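Local coordinates for protein tryptophanyl-tRNA synthetase (Cryptosporidium parvum Iowa II, PDB 3HV0) that probably joins L-tryptophan to tRNA(Trp) at the expense of ATP, as a class I aminoacyl-tRNA synthetase, and is represented here by its C-terminal part with bound tryptophan, at residues R170-F184 with P232-Y246. Residues are numbered along the deposited sequence; the frame is centred on the assembly and turned at random.
With TRP (tryptophan), chain C.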
loop_
_atom_site.group_PDB
_atom_site.type_symbol
_atom_site.label_atom_id
_atom_site.label_comp_id
_atom_site.label_asym_id
_atom_site.label_seq_id
_atom_site.Cartn_x
_atom_site.Cartn_y
_atom_site.Cartn_z
ATOM N N ARG A 170 -3.071 7.802 5.715
ATOM C CA ARG A 170 -3.423 9.138 6.200
ATOM C C ARG A 170 -3.186 10.235 5.166
ATOM O O ARG A 170 -3.960 11.180 5.057
ATOM C CB ARG A 170 -2.619 9.465 7.451
ATOM C CG ARG A 170 -3.098 8.754 8.683
ATOM C CD ARG A 170 -2.096 8.906 9.824
ATOM N NE ARG A 170 -2.466 8.094 10.992
ATOM C CZ ARG A 170 -1.653 7.254 11.642
ATOM N NH1 ARG A 170 -0.402 7.094 11.278
ATOM N NH2 ARG A 170 -2.101 6.569 12.683
ATOM N N ILE A 171 -2.112 10.119 4.410
ATOM C CA ILE A 171 -1.858 11.023 3.283
ATOM C C ILE A 171 -2.882 10.804 2.159
ATOM O O ILE A 171 -3.376 11.745 1.575
ATOM C CB ILE A 171 -0.452 10.805 2.705
ATOM C CG1 ILE A 171 0.626 11.190 3.733
ATOM C CG2 ILE A 171 -0.277 11.613 1.416
ATOM C CD1 ILE A 171 1.973 10.571 3.445
ATOM N N GLU A 172 -3.198 9.552 1.864
ATOM C CA GLU A 172 -4.091 9.228 0.748
ATOM C C GLU A 172 -5.498 9.738 0.959
ATOM O O GLU A 172 -6.137 10.216 0.020
ATOM C CB GLU A 172 -4.088 7.725 0.481
ATOM C CG GLU A 172 -2.820 7.311 -0.193
ATOM C CD GLU A 172 -2.699 5.834 -0.437
ATOM O OE1 GLU A 172 -3.543 5.035 0.030
ATOM O OE2 GLU A 172 -1.698 5.477 -1.112
ATOM N N LYS A 173 -5.957 9.696 2.207
ATOM C CA LYS A 173 -7.311 10.140 2.549
ATOM C C LYS A 173 -7.481 11.649 2.374
ATOM O O LYS A 173 -8.598 12.130 2.193
ATOM C CB LYS A 173 -7.620 9.763 3.995
ATOM C CG LYS A 173 -9.083 9.797 4.358
ATOM C CD LYS A 173 -9.236 9.363 5.798
ATOM C CE LYS A 173 -10.651 9.484 6.290
ATOM N NZ LYS A 173 -10.770 8.774 7.589
ATOM N N LYS A 174 -6.367 12.374 2.417
ATOM C CA LYS A 174 -6.374 13.828 2.313
ATOM C C LYS A 174 -6.101 14.358 0.897
ATOM O O LYS A 174 -6.220 15.564 0.677
ATOM C CB LYS A 174 -5.346 14.433 3.275
ATOM C CG LYS A 174 -5.651 14.218 4.736
ATOM C CD LYS A 174 -6.881 14.994 5.173
ATOM C CE LYS A 174 -7.197 14.795 6.646
ATOM N NZ LYS A 174 -8.344 15.648 7.042
ATOM N N ILE A 175 -5.733 13.495 -0.049
ATOM C CA ILE A 175 -5.490 13.945 -1.425
ATOM C C ILE A 175 -6.500 13.382 -2.428
ATOM O O ILE A 175 -6.748 12.192 -2.462
ATOM C CB ILE A 175 -4.077 13.589 -1.914
ATOM C CG1 ILE A 175 -3.034 14.466 -1.228
ATOM C CG2 ILE A 175 -3.944 13.837 -3.404
ATOM C CD1 ILE A 175 -2.404 13.848 -0.030
ATOM N N SER A 176 -7.057 14.258 -3.254
ATOM C CA SER A 176 -7.960 13.841 -4.312
ATOM C C SER A 176 -7.171 13.215 -5.452
ATOM O O SER A 176 -6.004 13.525 -5.654
ATOM C CB SER A 176 -8.763 15.027 -4.838
ATOM O OG SER A 176 -7.938 15.889 -5.601
ATOM N N CYS A 177 -7.824 12.329 -6.191
ATOM C CA CYS A 177 -7.255 11.781 -7.410
ATOM C C CYS A 177 -6.914 12.909 -8.375
ATOM O O CYS A 177 -5.892 12.871 -9.039
ATOM C CB CYS A 177 -8.240 10.799 -8.052
ATOM S SG CYS A 177 -7.962 10.458 -9.810
ATOM N N SER A 178 -7.778 13.918 -8.438
ATOM C CA SER A 178 -7.564 15.067 -9.309
ATOM C C SER A 178 -6.337 15.872 -8.889
ATOM O O SER A 178 -5.663 16.439 -9.734
ATOM C CB SER A 178 -8.795 15.968 -9.317
ATOM O OG SER A 178 -9.070 16.469 -8.024
ATOM N N GLN A 179 -6.061 15.938 -7.588
ATOM C CA GLN A 179 -4.851 16.594 -7.099
ATOM C C GLN A 179 -3.584 15.852 -7.558
ATOM O O GLN A 179 -2.588 16.485 -7.909
ATOM C CB GLN A 179 -4.854 16.710 -5.572
ATOM C CG GLN A 179 -5.187 18.094 -5.037
ATOM C CD GLN A 179 -6.247 18.064 -3.949
ATOM O OE1 GLN A 179 -6.202 17.243 -3.022
ATOM N NE2 GLN A 179 -7.228 18.957 -4.067
ATOM N N ILE A 180 -3.620 14.525 -7.568
ATOM C CA ILE A 180 -2.510 13.759 -8.122
ATOM C C ILE A 180 -2.289 14.088 -9.593
ATOM O O ILE A 180 -1.168 14.378 -9.989
ATOM C CB ILE A 180 -2.712 12.233 -7.989
ATOM C CG1 ILE A 180 -2.041 11.706 -6.718
ATOM C CG2 ILE A 180 -2.049 11.494 -9.152
ATOM C CD1 ILE A 180 -2.478 12.353 -5.457
ATOM N N LYS A 181 -3.351 14.046 -10.402
ATOM C CA LYS A 181 -3.238 14.404 -11.819
ATOM C C LYS A 181 -2.583 15.765 -11.978
ATOM O O LYS A 181 -1.631 15.922 -12.735
ATOM C CB LYS A 181 -4.603 14.451 -12.497
ATOM C CG LYS A 181 -5.271 13.110 -12.726
ATOM C CD LYS A 181 -6.528 13.320 -13.563
ATOM C CE LYS A 181 -7.445 12.123 -13.555
ATOM N NZ LYS A 181 -8.665 12.406 -14.367
ATOM N N SER A 182 -3.105 16.738 -11.241
ATOM C CA SER A 182 -2.629 18.113 -11.296
ATOM C C SER A 182 -1.132 18.237 -10.959
ATOM O O SER A 182 -0.427 19.021 -11.581
ATOM C CB SER A 182 -3.471 18.983 -10.352
ATOM O OG SER A 182 -3.164 20.361 -10.479
ATOM N N ILE A 183 -0.656 17.441 -10.009
ATOM C CA ILE A 183 0.715 17.569 -9.487
ATOM C C ILE A 183 1.755 16.761 -10.274
ATOM O O ILE A 183 2.843 17.258 -10.570
ATOM C CB ILE A 183 0.778 17.120 -8.026
ATOM C CG1 ILE A 183 0.081 18.145 -7.132
ATOM C CG2 ILE A 183 2.209 16.933 -7.589
ATOM C CD1 ILE A 183 -0.172 17.650 -5.734
ATOM N N PHE A 184 1.414 15.520 -10.603
ATOM C CA PHE A 184 2.322 14.619 -11.324
ATOM C C PHE A 184 2.006 14.508 -12.815
ATOM O O PHE A 184 2.771 13.931 -13.581
ATOM C CB PHE A 184 2.290 13.237 -10.665
ATOM C CG PHE A 184 2.773 13.249 -9.242
ATOM C CD1 PHE A 184 1.905 13.535 -8.211
ATOM C CD2 PHE A 184 4.097 13.017 -8.943
ATOM C CE1 PHE A 184 2.340 13.570 -6.891
ATOM C CE2 PHE A 184 4.540 13.046 -7.618
ATOM C CZ PHE A 184 3.652 13.326 -6.597
ATOM N N PRO A 232 7.876 17.578 -6.655
ATOM C CA PRO A 232 6.425 17.325 -6.615
ATOM C C PRO A 232 5.923 16.502 -5.438
ATOM O O PRO A 232 4.893 16.829 -4.872
ATOM C CB PRO A 232 6.176 16.548 -7.919
ATOM C CG PRO A 232 7.155 17.130 -8.869
ATOM C CD PRO A 232 8.391 17.474 -8.039
ATOM N N TYR A 233 6.628 15.433 -5.090
ATOM C CA TYR A 233 6.230 14.591 -3.952
ATOM C C TYR A 233 6.221 15.382 -2.657
ATOM O O TYR A 233 5.366 15.170 -1.823
ATOM C CB TYR A 233 7.170 13.387 -3.767
ATOM C CG TYR A 233 7.229 12.448 -4.960
ATOM C CD1 TYR A 233 8.236 12.562 -5.916
ATOM C CD2 TYR A 233 6.281 11.437 -5.120
ATOM C CE1 TYR A 233 8.298 11.715 -7.000
ATOM C CE2 TYR A 233 6.315 10.592 -6.220
ATOM C CZ TYR A 233 7.332 10.729 -7.155
ATOM O OH TYR A 233 7.395 9.875 -8.234
ATOM N N PHE A 234 7.177 16.287 -2.491
ATOM C CA PHE A 234 7.353 17.001 -1.230
ATOM C C PHE A 234 6.643 18.365 -1.232
ATOM O O PHE A 234 6.472 18.995 -0.184
ATOM C CB PHE A 234 8.851 17.107 -0.904
ATOM C CG PHE A 234 9.547 15.768 -0.913
ATOM C CD1 PHE A 234 9.161 14.784 -0.019
ATOM C CD2 PHE A 234 10.536 15.463 -1.851
ATOM C CE1 PHE A 234 9.759 13.530 -0.034
ATOM C CE2 PHE A 234 11.147 14.242 -1.855
ATOM C CZ PHE A 234 10.755 13.266 -0.953
ATOM N N ARG A 235 6.223 18.819 -2.407
ATOM C CA ARG A 235 5.255 19.903 -2.484
ATOM C C ARG A 235 3.947 19.368 -1.914
ATOM O O ARG A 235 3.330 19.990 -1.070
ATOM C CB ARG A 235 5.061 20.341 -3.938
ATOM C CG ARG A 235 4.846 21.826 -4.130
ATOM C CD ARG A 235 4.981 22.199 -5.597
ATOM N NE ARG A 235 3.728 21.942 -6.327
ATOM C CZ ARG A 235 3.630 21.399 -7.547
ATOM N NH1 ARG A 235 4.719 21.007 -8.227
ATOM N NH2 ARG A 235 2.416 21.243 -8.088
ATOM N N MET A 236 3.543 18.188 -2.383
ATOM C CA MET A 236 2.291 17.552 -1.962
ATOM C C MET A 236 2.254 17.272 -0.446
ATOM O O MET A 236 1.326 17.658 0.246
ATOM C CB MET A 236 2.110 16.244 -2.739
ATOM C CG MET A 236 0.924 15.396 -2.304
ATOM S SD MET A 236 1.205 13.675 -2.718
ATOM C CE MET A 236 2.658 13.320 -1.699
ATOM N N VAL A 237 3.286 16.614 0.058
ATOM C CA VAL A 237 3.354 16.269 1.464
ATOM C C VAL A 237 3.436 17.510 2.386
ATOM O O VAL A 237 2.956 17.471 3.511
ATOM C CB VAL A 237 4.518 15.295 1.751
ATOM C CG1 VAL A 237 5.755 16.055 2.221
ATOM C CG2 VAL A 237 4.090 14.275 2.791
ATOM N N ARG A 238 4.011 18.608 1.917
ATOM C CA ARG A 238 3.996 19.854 2.706
ATOM C C ARG A 238 2.595 20.467 2.799
ATOM O O ARG A 238 2.275 21.175 3.749
ATOM C CB ARG A 238 4.975 20.890 2.134
ATOM C CG ARG A 238 6.411 20.669 2.573
ATOM C CD ARG A 238 7.377 21.633 1.889
ATOM N NE ARG A 238 7.053 23.030 2.162
ATOM C CZ ARG A 238 7.519 23.748 3.183
ATOM N NH1 ARG A 238 8.355 23.224 4.076
ATOM N NH2 ARG A 238 7.145 25.012 3.318
ATOM N N ASP A 239 1.775 20.213 1.795
ATOM C CA ASP A 239 0.406 20.659 1.814
ATOM C C ASP A 239 -0.459 19.805 2.738
ATOM O O ASP A 239 -1.419 20.331 3.298
ATOM C CB ASP A 239 -0.186 20.663 0.399
ATOM C CG ASP A 239 0.118 21.944 -0.358
ATOM O OD1 ASP A 239 1.284 22.396 -0.360
ATOM O OD2 ASP A 239 -0.829 22.508 -0.951
ATOM N N VAL A 240 -0.158 18.513 2.895
ATOM C CA VAL A 240 -0.989 17.658 3.771
ATOM C C VAL A 240 -0.543 17.650 5.238
ATOM O O VAL A 240 -1.371 17.401 6.117
ATOM C CB VAL A 240 -1.134 16.195 3.252
ATOM C CG1 VAL A 240 -1.767 16.191 1.899
ATOM C CG2 VAL A 240 0.190 15.513 3.187
ATOM N N ALA A 241 0.734 17.926 5.494
ATOM C CA ALA A 241 1.282 17.992 6.862
ATOM C C ALA A 241 0.356 18.632 7.909
ATOM O O ALA A 241 0.070 18.024 8.930
ATOM C CB ALA A 241 2.639 18.733 6.864
ATOM N N PRO A 242 -0.074 19.886 7.685
ATOM C CA PRO A 242 -0.891 20.504 8.726
ATOM C C PRO A 242 -2.190 19.741 8.952
ATOM O O PRO A 242 -2.554 19.480 10.085
ATOM C CB PRO A 242 -1.139 21.935 8.211
ATOM C CG PRO A 242 -0.615 21.991 6.832
ATOM C CD PRO A 242 0.348 20.864 6.661
ATOM N N ARG A 243 -2.854 19.333 7.884
ATOM C CA ARG A 243 -4.109 18.574 8.013
ATOM C C ARG A 243 -4.003 17.222 8.744
ATOM O O ARG A 243 -5.019 16.611 9.064
ATOM C CB ARG A 243 -4.715 18.358 6.633
ATOM C CG ARG A 243 -5.165 19.667 6.000
ATOM C CD ARG A 243 -5.823 19.468 4.652
ATOM N NE ARG A 243 -4.837 19.389 3.578
ATOM C CZ ARG A 243 -5.064 18.869 2.370
ATOM N NH1 ARG A 243 -6.268 18.366 2.056
ATOM N NH2 ARG A 243 -4.070 18.834 1.467
ATOM N N LEU A 244 -2.784 16.746 8.971
ATOM C CA LEU A 244 -2.529 15.544 9.758
ATOM C C LEU A 244 -1.938 15.900 11.125
ATOM O O LEU A 244 -1.656 15.017 11.931
ATOM C CB LEU A 244 -1.566 14.620 9.001
ATOM C CG LEU A 244 -2.022 14.175 7.590
ATOM C CD1 LEU A 244 -0.938 13.453 6.863
ATOM C CD2 LEU A 244 -3.258 13.303 7.630
ATOM N N GLY A 245 -1.748 17.189 11.378
ATOM C CA GLY A 245 -1.088 17.647 12.598
ATOM C C GLY A 245 0.371 17.287 12.672
ATOM O O GLY A 245 0.897 17.082 13.763
ATOM N N TYR A 246 1.009 17.214 11.500
ATOM C CA TYR A 246 2.412 16.823 11.346
ATOM C C TYR A 246 3.233 18.042 10.899
ATOM O O TYR A 246 2.679 19.002 10.361
ATOM C CB TYR A 246 2.561 15.713 10.301
ATOM C CG TYR A 246 2.095 14.303 10.683
ATOM C CD1 TYR A 246 1.688 13.969 11.974
ATOM C CD2 TYR A 246 2.081 13.293 9.725
ATOM C CE1 TYR A 246 1.277 12.670 12.292
ATOM C CE2 TYR A 246 1.681 12.014 10.027
ATOM C CZ TYR A 246 1.281 11.703 11.309
ATOM O OH TYR A 246 0.888 10.409 11.557
HETATM N N TRP C . 11.692 8.033 -6.626
HETATM C CA TRP C . 13.083 8.542 -6.436
HETATM C C TRP C . 13.898 8.307 -7.699
HETATM O O TRP C . 13.533 7.454 -8.529
HETATM C CB TRP C . 13.777 7.906 -5.215
HETATM C CG TRP C . 13.440 8.576 -3.904
HETATM C CD1 TRP C . 12.601 8.102 -2.924
HETATM C CD2 TRP C . 13.943 9.829 -3.415
HETATM N NE1 TRP C . 12.557 8.977 -1.873
HETATM C CE2 TRP C . 13.359 10.051 -2.152
HETATM C CE3 TRP C . 14.826 10.779 -3.920
HETATM C CZ2 TRP C . 13.631 11.185 -1.390
HETATM C CZ3 TRP C . 15.091 11.906 -3.163
HETATM C CH2 TRP C . 14.484 12.104 -1.912
HETATM O OXT TRP C . 14.923 8.988 -7.892
#
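F184 and Y233 make the aromatic part of this contact: F184 CE2 sits over one face of the Y233 ring, 3.3 Å from Y233 CE2, with the ring planes inclined at 56°. P232 CB adds to the same patch, 3.9 Å from F184 CE2, and M236 SD lies at the edge of the F184 ring.

Apolar packing continues along helix 231-240. I183 lays CG2 against P232 CB and CD1 on M236 CB, while its CG2 also covers one face of the R235 guanidinium. M236 has CG anti to the backbone N (chi1 174°), which carries the chain out to I175, whose CG1 lies 4.2 Å from M236 CG. I171 CD1 meets V237 CG2, its CG2 meets V240 CG2 and its CG1 L244 CD1; L244 CD2 touches R170 CB and K174 CG.

In this class I Rossmann-fold catalytic domain, helix 231-240 follows strand 222-227 of the central sheet, and its 232-240 part runs at 142° to helix 177-184. The CB of F234 points away from 170-184; its CZ lines the tryptophan pocket, 3.6 Å from CZ2 of the bound ligand.

Polar links are sparse. R243 NH1 gives K174 O a weak hydrogen bond (3.1 Å). R170 and Y246 cross nearly at right angles; R170 NH1 forms a salt bridge with D167, and Y246 OH a hydrogen bond to the same carboxylate. A capping box of S176 and Q179 starts helix 177-184; beyond it, K181 bridges to D188 of both subunits.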